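Local coordinates for kelch-like protein 7 (Homo sapiens, PDB 3II7) that serves as substrate-specific adapter of a BTB-CUL3-RBX1 E3 ubiquitin ligase, the part here being its six-repeat kelch domain, at residues T37-K45 / Y75-S84; S94-Y105 / C141-I152. All coordinates share one frame; numbering follows the deposited sequence.

Contact 1: T37-K45 / Y75-S84. With EDO (1,2-ethanediol), chain B; EDO (1,2-ethanediol), chain M.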
loop_
_atom_site.group_PDB
_atom_site.type_symbol
_atom_site.label_atom_id
_atom_site.label_comp_id
_atom_site.label_asym_id
_atom_site.label_seq_id
_atom_site.Cartn_x
_atom_site.Cartn_y
_atom_site.Cartn_z
ATOM N N THR A 37 3.316 -11.353 16.157
ATOM C CA THR A 37 2.237 -11.651 17.088
ATOM C C THR A 37 0.907 -11.758 16.384
ATOM O O THR A 37 0.557 -10.901 15.593
ATOM C CB THR A 37 2.123 -10.553 18.171
ATOM O OG1 THR A 37 3.392 -10.383 18.810
ATOM C CG2 THR A 37 1.064 -10.931 19.212
ATOM N N ASP A 38 0.154 -12.805 16.694
ATOM C CA ASP A 38 -1.162 -13.035 16.073
ATOM C C ASP A 38 -2.223 -11.949 16.350
ATOM O O ASP A 38 -2.328 -11.432 17.456
ATOM C CB ASP A 38 -1.721 -14.389 16.508
ATOM C CG ASP A 38 -0.913 -15.576 15.981
ATOM O OD1 ASP A 38 -0.062 -15.420 15.079
ATOM O OD2 ASP A 38 -1.164 -16.686 16.491
ATOM N N ILE A 39 -2.979 -11.609 15.301
ATOM C CA ILE A 39 -4.197 -10.803 15.379
ATOM C C ILE A 39 -5.353 -11.712 14.993
ATOM O O ILE A 39 -5.364 -12.260 13.885
ATOM C CB ILE A 39 -4.159 -9.631 14.372
ATOM C CG1 ILE A 39 -2.963 -8.706 14.639
ATOM C CG2 ILE A 39 -5.456 -8.825 14.412
ATOM C CD1 ILE A 39 -2.703 -7.696 13.515
ATOM N N ARG A 40 -6.332 -11.866 15.879
ATOM C CA ARG A 40 -7.529 -12.625 15.548
ATOM C C ARG A 40 -8.386 -11.840 14.560
ATOM O O ARG A 40 -8.646 -10.660 14.773
ATOM C CB ARG A 40 -8.329 -12.969 16.804
ATOM C CG ARG A 40 -7.599 -13.953 17.723
ATOM C CD ARG A 40 -8.349 -14.171 19.009
ATOM N NE ARG A 40 -8.411 -12.923 19.781
ATOM C CZ ARG A 40 -9.218 -12.685 20.811
ATOM N NH1 ARG A 40 -10.074 -13.613 21.261
ATOM N NH2 ARG A 40 -9.176 -11.490 21.390
ATOM N N CYS A 41 -8.786 -12.503 13.469
ATOM C CA CYS A 41 -9.606 -11.901 12.403
ATOM C C CYS A 41 -10.680 -12.881 12.009
ATOM O O CYS A 41 -10.361 -13.986 11.579
ATOM C CB CYS A 41 -8.774 -11.614 11.185
ATOM S SG CYS A 41 -9.669 -10.907 9.782
ATOM N N PRO A 42 -11.948 -12.483 12.125
ATOM C CA PRO A 42 -13.051 -13.383 11.810
ATOM C C PRO A 42 -13.577 -13.250 10.358
ATOM O O PRO A 42 -14.623 -13.799 10.030
ATOM C CB PRO A 42 -14.109 -12.916 12.784
ATOM C CG PRO A 42 -13.946 -11.437 12.774
ATOM C CD PRO A 42 -12.458 -11.199 12.643
ATOM N N PHE A 43 -12.830 -12.555 9.507
ATOM C CA PHE A 43 -13.208 -12.352 8.087
ATOM C C PHE A 43 -12.261 -13.065 7.160
ATOM O O PHE A 43 -11.034 -13.051 7.365
ATOM C CB PHE A 43 -13.219 -10.865 7.745
ATOM C CG PHE A 43 -14.174 -10.065 8.592
ATOM C CD1 PHE A 43 -15.541 -10.258 8.479
ATOM C CD2 PHE A 43 -13.711 -9.123 9.493
ATOM C CE1 PHE A 43 -16.419 -9.540 9.262
ATOM C CE2 PHE A 43 -14.591 -8.400 10.280
ATOM C CZ PHE A 43 -15.949 -8.616 10.158
ATOM N N GLU A 44 -12.836 -13.673 6.124
ATOM C CA GLU A 44 -12.073 -14.397 5.125
ATOM C C GLU A 44 -11.259 -13.432 4.263
ATOM O O GLU A 44 -11.589 -12.243 4.161
ATOM C CB GLU A 44 -13.009 -15.214 4.257
ATOM C CG GLU A 44 -13.664 -16.350 5.008
ATOM C CD GLU A 44 -14.333 -17.351 4.089
ATOM O OE1 GLU A 44 -14.790 -16.953 2.992
ATOM O OE2 GLU A 44 -14.395 -18.540 4.466
ATOM N N LYS A 45 -10.213 -13.959 3.637
ATOM C CA LYS A 45 -9.352 -13.204 2.761
ATOM C C LYS A 45 -10.155 -12.537 1.665
ATOM O O LYS A 45 -11.070 -13.149 1.103
ATOM C CB LYS A 45 -8.389 -14.134 2.022
ATOM C CG LYS A 45 -7.401 -14.865 2.831
ATOM C CD LYS A 45 -6.791 -16.037 2.019
ATOM C CE LYS A 45 -5.669 -15.583 1.130
ATOM N NZ LYS A 45 -4.466 -15.306 1.942
ATOM N N TYR A 75 -10.744 -2.679 12.114
ATOM C CA TYR A 75 -10.141 -3.282 13.293
ATOM C C TYR A 75 -9.615 -2.206 14.212
ATOM O O TYR A 75 -8.689 -1.464 13.836
ATOM C CB TYR A 75 -9.026 -4.197 12.877
ATOM C CG TYR A 75 -8.298 -4.843 14.031
ATOM C CD1 TYR A 75 -8.954 -5.737 14.881
ATOM C CD2 TYR A 75 -6.936 -4.583 14.263
ATOM C CE1 TYR A 75 -8.273 -6.340 15.943
ATOM C CE2 TYR A 75 -6.245 -5.208 15.318
ATOM C CZ TYR A 75 -6.920 -6.070 16.142
ATOM O OH TYR A 75 -6.276 -6.651 17.179
ATOM N N ASN A 76 -10.212 -2.108 15.398
ATOM C CA ASN A 76 -9.748 -1.201 16.407
ATOM C C ASN A 76 -8.556 -1.856 17.129
ATOM O O ASN A 76 -8.709 -2.875 17.825
ATOM C CB ASN A 76 -10.855 -0.842 17.383
ATOM C CG ASN A 76 -10.412 0.210 18.379
ATOM O OD1 ASN A 76 -9.435 0.016 19.088
ATOM N ND2 ASN A 76 -11.107 1.355 18.398
ATOM N N VAL A 77 -7.378 -1.303 16.937
ATOM C CA VAL A 77 -6.140 -1.929 17.433
ATOM C C VAL A 77 -5.998 -1.906 18.956
ATOM O O VAL A 77 -5.347 -2.787 19.536
ATOM C CB VAL A 77 -4.881 -1.284 16.810
ATOM C CG1 VAL A 77 -4.924 -1.395 15.260
ATOM C CG2 VAL A 77 -4.692 0.150 17.305
ATOM N N VAL A 78 -6.604 -0.918 19.598
ATOM C CA VAL A 78 -6.523 -0.768 21.048
ATOM C C VAL A 78 -7.507 -1.705 21.768
ATOM O O VAL A 78 -7.155 -2.329 22.770
ATOM C CB VAL A 78 -6.792 0.718 21.433
ATOM C CG1 VAL A 78 -7.024 0.873 22.923
ATOM C CG2 VAL A 78 -5.612 1.601 20.958
ATOM N N LYS A 79 -8.720 -1.805 21.241
ATOM C CA LYS A 79 -9.740 -2.695 21.787
ATOM C C LYS A 79 -9.632 -4.153 21.266
ATOM O O LYS A 79 -10.286 -5.057 21.798
ATOM C CB LYS A 79 -11.132 -2.127 21.479
ATOM C CG LYS A 79 -11.359 -0.696 22.019
ATOM C CD LYS A 79 -12.709 -0.156 21.572
ATOM C CE LYS A 79 -12.868 1.327 21.923
ATOM N NZ LYS A 79 -14.093 1.922 21.311
ATOM N N ASP A 80 -8.812 -4.383 20.242
ATOM C CA ASP A 80 -8.697 -5.708 19.618
ATOM C C ASP A 80 -10.075 -6.216 19.218
ATOM O O ASP A 80 -10.483 -7.348 19.562
ATOM C CB ASP A 80 -7.991 -6.683 20.588
ATOM C CG ASP A 80 -7.800 -8.085 20.008
ATOM O OD1 ASP A 80 -7.542 -8.228 18.788
ATOM O OD2 ASP A 80 -7.884 -9.038 20.799
ATOM N N SER A 81 -10.806 -5.382 18.485
ATOM C CA SER A 81 -12.170 -5.725 18.097
ATOM C C SER A 81 -12.454 -5.238 16.691
ATOM O O SER A 81 -11.824 -4.291 16.210
ATOM C CB SER A 81 -13.177 -5.109 19.067
ATOM O OG SER A 81 -13.126 -3.712 19.025
ATOM N N TRP A 82 -13.409 -5.914 16.050
ATOM C CA TRP A 82 -13.771 -5.648 14.683
ATOM C C TRP A 82 -15.165 -5.084 14.583
ATOM O O TRP A 82 -16.074 -5.467 15.349
ATOM C CB TRP A 82 -13.723 -6.937 13.865
ATOM C CG TRP A 82 -12.342 -7.444 13.587
ATOM C CD1 TRP A 82 -11.605 -8.285 14.386
ATOM C CD2 TRP A 82 -11.537 -7.177 12.431
ATOM N NE1 TRP A 82 -10.378 -8.540 13.799
ATOM C CE2 TRP A 82 -10.323 -7.889 12.593
ATOM C CE3 TRP A 82 -11.723 -6.405 11.265
ATOM C CZ2 TRP A 82 -9.293 -7.844 11.637
ATOM C CZ3 TRP A 82 -10.716 -6.370 10.316
ATOM C CH2 TRP A 82 -9.496 -7.069 10.515
ATOM N N TYR A 83 -15.350 -4.208 13.609
ATOM C CA TYR A 83 -16.672 -3.740 13.245
ATOM C C TYR A 83 -16.757 -3.459 11.751
ATOM O O TYR A 83 -15.738 -3.489 11.054
ATOM C CB TYR A 83 -17.081 -2.530 14.091
ATOM C CG TYR A 83 -16.207 -1.330 13.958
ATOM C CD1 TYR A 83 -16.580 -0.268 13.143
ATOM C CD2 TYR A 83 -15.023 -1.209 14.698
ATOM C CE1 TYR A 83 -15.764 0.875 13.023
ATOM C CE2 TYR A 83 -14.243 -0.065 14.602
ATOM C CZ TYR A 83 -14.617 0.961 13.764
ATOM O OH TYR A 83 -13.844 2.103 13.669
ATOM N N SER A 84 -17.966 -3.239 11.242
ATOM C CA SER A 84 -18.125 -3.056 9.794
ATOM C C SER A 84 -18.986 -1.869 9.447
ATOM O O SER A 84 -20.005 -1.610 10.109
ATOM C CB SER A 84 -18.729 -4.303 9.154
ATOM O OG SER A 84 -17.956 -5.444 9.418
HETATM C C1 EDO B . -5.940 -14.470 11.730
HETATM O O1 EDO B . -4.708 -14.513 12.492
HETATM C C2 EDO B . -6.876 -15.607 12.119
HETATM O O2 EDO B . -7.656 -15.318 13.284
HETATM C C1 EDO M . -10.350 -18.862 4.217
HETATM O O1 EDO M . -10.673 -18.959 5.604
HETATM C C2 EDO M . -9.240 -17.828 3.983
HETATM O O2 EDO M . -9.343 -16.736 4.889
HETATM O O HOH W 1 -6.414 -10.712 18.521
HETATM O O HOH W 2 -9.515 -9.515 17.133
#

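Contact 2: S94-Y105 / C141-I152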
loop_
_atom_site.group_PDB
_atom_site.type_symbol
_atom_site.label_atom_id
_atom_site.label_comp_id
_atom_site.label_asym_id
_atom_site.label_seq_id
_atom_site.Cartn_x
_atom_site.Cartn_y
_atom_site.Cartn_z
ATOM N N SER A 94 -7.976 -3.808 -6.661
ATOM C CA SER A 94 -6.634 -3.241 -6.985
ATOM C C SER A 94 -6.613 -1.710 -6.845
ATOM O O SER A 94 -5.831 -1.015 -7.499
ATOM C CB SER A 94 -6.175 -3.718 -8.381
ATOM O OG SER A 94 -6.159 -5.164 -8.426
ATOM N N LEU A 95 -7.493 -1.207 -5.992
ATOM C CA LEU A 95 -7.503 0.210 -5.591
ATOM C C LEU A 95 -6.384 0.438 -4.567
ATOM O O LEU A 95 -5.829 -0.515 -4.024
ATOM C CB LEU A 95 -8.867 0.580 -5.005
ATOM C CG LEU A 95 -9.228 0.118 -3.586
ATOM C CD1 LEU A 95 -10.630 0.612 -3.265
ATOM C CD2 LEU A 95 -9.110 -1.387 -3.400
ATOM N N ALA A 96 -6.043 1.697 -4.338
ATOM C CA ALA A 96 -5.089 2.075 -3.332
ATOM C C ALA A 96 -5.810 2.943 -2.310
ATOM O O ALA A 96 -6.859 3.524 -2.595
ATOM C CB ALA A 96 -3.918 2.826 -3.952
ATOM N N ALA A 97 -5.257 3.007 -1.110
ATOM C CA ALA A 97 -5.848 3.794 -0.033
ATOM C C ALA A 97 -4.806 4.400 0.862
ATOM O O ALA A 97 -3.728 3.809 1.066
ATOM C CB ALA A 97 -6.848 2.933 0.794
ATOM N N CYS A 98 -5.137 5.558 1.446
ATOM C CA CYS A 98 -4.321 6.194 2.449
ATOM C C CYS A 98 -5.201 7.109 3.301
ATOM O O CYS A 98 -6.371 7.296 2.989
ATOM C CB CYS A 98 -3.119 6.911 1.830
ATOM S SG CYS A 98 -3.519 8.426 1.000
ATOM N N ALA A 99 -4.643 7.683 4.372
ATOM C CA ALA A 99 -5.413 8.575 5.233
ATOM C C ALA A 99 -4.718 9.904 5.379
ATOM O O ALA A 99 -3.473 9.972 5.464
ATOM C CB ALA A 99 -5.588 7.948 6.605
ATOM N N ALA A 100 -5.513 10.965 5.400
ATOM C CA ALA A 100 -5.008 12.301 5.677
ATOM C C ALA A 100 -6.055 13.090 6.446
ATOM O O ALA A 100 -7.197 13.224 5.974
ATOM C CB ALA A 100 -4.648 13.034 4.356
ATOM N N GLU A 101 -5.662 13.598 7.617
ATOM C CA GLU A 101 -6.501 14.525 8.421
ATOM C C GLU A 101 -7.952 14.028 8.631
ATOM O O GLU A 101 -8.919 14.762 8.413
ATOM C CB GLU A 101 -6.472 15.925 7.807
ATOM C CG GLU A 101 -5.022 16.460 7.630
ATOM C CD GLU A 101 -4.947 17.935 7.212
ATOM O OE1 GLU A 101 -5.794 18.728 7.675
ATOM O OE2 GLU A 101 -4.028 18.294 6.427
ATOM N N GLY A 102 -8.082 12.767 9.023
ATOM C CA GLY A 102 -9.394 12.194 9.388
ATOM C C GLY A 102 -10.221 11.657 8.240
ATOM O O GLY A 102 -11.318 11.121 8.462
ATOM N N LYS A 103 -9.703 11.761 7.015
ATOM C CA LYS A 103 -10.357 11.182 5.863
ATOM C C LYS A 103 -9.566 9.982 5.309
ATOM O O LYS A 103 -8.323 10.002 5.265
ATOM C CB LYS A 103 -10.538 12.214 4.764
ATOM C CG LYS A 103 -11.622 13.255 5.077
ATOM C CD LYS A 103 -11.077 14.463 5.779
ATOM C CE LYS A 103 -12.077 15.623 5.737
ATOM N NZ LYS A 103 -11.509 16.835 6.373
ATOM N N ILE A 104 -10.294 8.955 4.901
ATOM C CA ILE A 104 -9.719 7.802 4.214
ATOM C C ILE A 104 -9.962 7.956 2.726
ATOM O O ILE A 104 -11.109 7.948 2.288
ATOM C CB ILE A 104 -10.388 6.480 4.665
ATOM C CG1 ILE A 104 -10.352 6.319 6.194
ATOM C CG2 ILE A 104 -9.753 5.315 3.966
ATOM C CD1 ILE A 104 -9.050 6.485 6.814
ATOM N N TYR A 105 -8.890 8.052 1.954
ATOM C CA TYR A 105 -8.969 8.197 0.512
ATOM C C TYR A 105 -8.756 6.866 -0.190
ATOM O O TYR A 105 -7.943 6.039 0.243
ATOM C CB TYR A 105 -7.943 9.220 0.006
ATOM C CG TYR A 105 -8.162 10.624 0.518
ATOM C CD1 TYR A 105 -8.860 11.556 -0.230
ATOM C CD2 TYR A 105 -7.646 11.023 1.750
ATOM C CE1 TYR A 105 -9.066 12.839 0.227
ATOM C CE2 TYR A 105 -7.849 12.335 2.222
ATOM C CZ TYR A 105 -8.564 13.224 1.440
ATOM O OH TYR A 105 -8.767 14.510 1.887
ATOM N N CYS A 141 -4.668 0.933 -11.811
ATOM C CA CYS A 141 -4.835 -0.200 -10.873
ATOM C C CYS A 141 -3.457 -0.608 -10.363
ATOM O O CYS A 141 -2.487 -0.499 -11.107
ATOM C CB CYS A 141 -5.405 -1.426 -11.599
ATOM S SG CYS A 141 -7.096 -1.327 -12.089
ATOM N N SER A 142 -3.387 -1.156 -9.151
ATOM C CA SER A 142 -2.162 -1.760 -8.627
ATOM C C SER A 142 -1.069 -0.740 -8.454
ATOM O O SER A 142 0.096 -1.072 -8.470
ATOM C CB SER A 142 -1.686 -2.904 -9.535
ATOM O OG SER A 142 -2.698 -3.885 -9.689
ATOM N N HIS A 143 -1.487 0.501 -8.307
ATOM C CA HIS A 143 -0.615 1.611 -8.015
ATOM C C HIS A 143 -0.372 1.752 -6.524
ATOM O O HIS A 143 -1.088 1.208 -5.699
ATOM C CB HIS A 143 -1.251 2.925 -8.524
ATOM C CG HIS A 143 -2.644 3.162 -8.004
ATOM N ND1 HIS A 143 -3.683 2.296 -8.273
ATOM C CD2 HIS A 143 -3.168 4.159 -7.243
ATOM C CE1 HIS A 143 -4.777 2.732 -7.672
ATOM N NE2 HIS A 143 -4.504 3.879 -7.075
ATOM N N GLY A 144 0.648 2.516 -6.186
ATOM C CA GLY A 144 0.840 2.959 -4.784
ATOM C C GLY A 144 0.213 4.300 -4.503
ATOM O O GLY A 144 0.109 5.171 -5.405
ATOM N N MET A 145 -0.226 4.497 -3.249
ATOM C CA MET A 145 -0.710 5.792 -2.798
ATOM C C MET A 145 -0.256 6.026 -1.391
ATOM O O MET A 145 -0.416 5.125 -0.523
ATOM C CB MET A 145 -2.233 5.903 -2.869
ATOM C CG MET A 145 -2.752 7.350 -2.655
ATOM S SD MET A 145 -4.494 7.701 -3.161
ATOM C CE MET A 145 -5.277 6.541 -2.041
ATOM N N VAL A 146 0.335 7.194 -1.141
ATOM C CA VAL A 146 0.858 7.508 0.192
ATOM C C VAL A 146 0.604 8.955 0.555
ATOM O O VAL A 146 0.614 9.836 -0.301
ATOM C CB VAL A 146 2.383 7.181 0.269
ATOM C CG1 VAL A 146 3.175 8.089 -0.634
ATOM C CG2 VAL A 146 2.899 7.241 1.698
ATOM N N GLU A 147 0.349 9.184 1.822
ATOM C CA GLU A 147 0.283 10.543 2.359
ATOM C C GLU A 147 1.676 11.044 2.782
ATOM O O GLU A 147 2.504 10.287 3.380
ATOM C CB GLU A 147 -0.675 10.586 3.526
ATOM C CG GLU A 147 -0.891 11.976 4.106
ATOM C CD GLU A 147 0.129 12.384 5.212
ATOM O OE1 GLU A 147 0.818 11.524 5.827
ATOM O OE2 GLU A 147 0.192 13.577 5.490
ATOM N N ALA A 148 1.957 12.294 2.461
ATOM C CA ALA A 148 3.200 12.931 2.836
ATOM C C ALA A 148 2.976 14.417 3.076
ATOM O O ALA A 148 2.625 15.150 2.158
ATOM C CB ALA A 148 4.284 12.709 1.732
ATOM N N ASN A 149 3.157 14.862 4.321
ATOM C CA ASN A 149 2.969 16.288 4.686
ATOM C C ASN A 149 1.598 16.860 4.281
ATOM O O ASN A 149 1.500 18.012 3.842
ATOM C CB ASN A 149 4.071 17.185 4.059
ATOM C CG ASN A 149 5.477 16.735 4.384
ATOM O OD1 ASN A 149 5.821 16.522 5.535
ATOM N ND2 ASN A 149 6.315 16.629 3.353
ATOM N N GLY A 150 0.546 16.060 4.391
ATOM C CA GLY A 150 -0.795 16.526 4.053
ATOM C C GLY A 150 -1.223 16.338 2.600
ATOM O O GLY A 150 -2.381 16.551 2.290
ATOM N N LEU A 151 -0.288 15.945 1.723
ATOM C CA LEU A 151 -0.564 15.721 0.300
ATOM C C LEU A 151 -0.638 14.231 0.053
ATOM O O LEU A 151 -0.060 13.433 0.794
ATOM C CB LEU A 151 0.537 16.342 -0.571
ATOM C CG LEU A 151 0.762 17.857 -0.413
ATOM C CD1 LEU A 151 1.782 18.437 -1.425
ATOM C CD2 LEU A 151 -0.559 18.594 -0.529
ATOM N N ILE A 152 -1.350 13.861 -0.993
ATOM C CA ILE A 152 -1.583 12.471 -1.321
ATOM C C ILE A 152 -0.957 12.186 -2.669
ATOM O O ILE A 152 -1.370 12.743 -3.685
ATOM C CB ILE A 152 -3.071 12.186 -1.355
ATOM C CG1 ILE A 152 -3.658 12.454 0.049
ATOM C CG2 ILE A 152 -3.372 10.719 -1.832
ATOM C CD1 ILE A 152 -5.071 12.177 0.181
HETATM O O HOH W 3 -3.205 -0.535 -5.669
HETATM O O HOH W 4 -2.803 -5.631 -7.784
HETATM O O HOH W 5 -4.230 16.729 4.261
#

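Contact 1: T37-K45 / Y75-S84
One face of the Trp82 indole carries Pro42 and Phe43, the opposite face carries Tyr75 CD1, and the edge meets the carbonyl of Arg40. The tryptophan belongs to the outermost strand, 81-86, of one kelch beta-propeller blade, and residues 39-43 belong to the linker that leaves strand 35-38 of the preceding blade. Pro42 CD stands 3.6 Å from the centroid of the Trp82 five-membered ring and 17° off its normal, a CH-pi contact. Beside it Phe43 turns its edge to the six-membered ring in an offset edge-to-face pair, planes at 78°, with CE2 3.6 Å from Trp82 CE3. Cys41 SG reaches the same six-membered ring obliquely and accepts a hydrogen bond from Phe43 N.

In the ring plane, Trp82 NE1 donates to a lone pair of Arg40 O at 2.9 Å, helping to fix the indole's rotation. Ile39 CG2 packs 3.6 Å from Tyr75 CZ, at an oblique angle to the phenol. Asp80 ties these elements together: Tyr75 OH donates to OD1, and water 1 links OD1 to Arg40 N and NE. The arginine chain bends at chi3 and brings NH2 to the syn side of Asp80 OD2 in a 2.8 Å salt bridge; OD2 lies near the guanidinium plane, while the nitrogen stands somewhat out of the carboxylate plane, the two planes being turned 38° apart.

Contact 2: S94-Y105 / C141-I152
Met145 and Ile152 make the main apolar contacts with strands 96-100 and 103-105. With CG anti to the backbone N (chi1 -169°), Met145 reaches toward segment 94-105 and then bends at chi3, which lays CE against the neighbouring backbone, 3.5 Å from Ala97 CA and 3.5 Å from Ala96 O. The first of these is tighter than a usual carbon contact. Further back along the same chain, CB packs on Ala96 CB and CG approaches Cys98 SG.

Ile152 divides its branches between two partners. CG2 lies 3.6 Å from Cys98 SG, while CD1, at the end of the other branch, sits over a face of the Tyr105 ring, 3.4 Å from its centroid. Phe120 also meets this tyrosine ring.

Strands 96-100 and 144-148 are the first strands of successive kelch propeller blades. Their directions differ by 8° and their axes come within 6.0 Å, yet they belong to separate sheets, and the contact between them is made largely by side chains. The one direct hydrogen bond between the two segments lies at their N-terminal ends: Ser142 N donates to a lone pair of Ser94 O at 3.0 Å, nearly straight.

His143 has CG between its backbone N and carbonyl carbon (chi1 54°), and this fold-back presents a ring face to Ala96 CB in a CH-pi contact; NE2 is hydrogen-bonded to Ser107 OG. At the far end, Glu147 CG packs on Ala100 CB while OE2 accepts from Gly150 N within the type I' turn from Ala148 to Leu151. Water 5 bridges the two hairpins, donating 2.7 Å bonds to both Glu101 OE2 and Gly150 O.

How the contacts relate
Both contacts join neighbouring blades of the same propeller, at different distances from the centre of the chain: about 19 Å for the centre of contact 1 and 9 Å for that of contact 2. Their centres lie about 22 Å apart, and their nearest atoms, about 9 Å apart, do not touch. They come in series along the chain, strand 96-100 being the next strand after 81-86. Contact 1 holds an inter-blade linker against an outermost strand, whereas contact 2 sets the first two strands of one blade against those of the next. They have no blade in common: contact 1 joins the sheet of 13-38 and 290-295 to that of 50-86, contact 2 that of 96-133 to that of 144-184, four blades in succession.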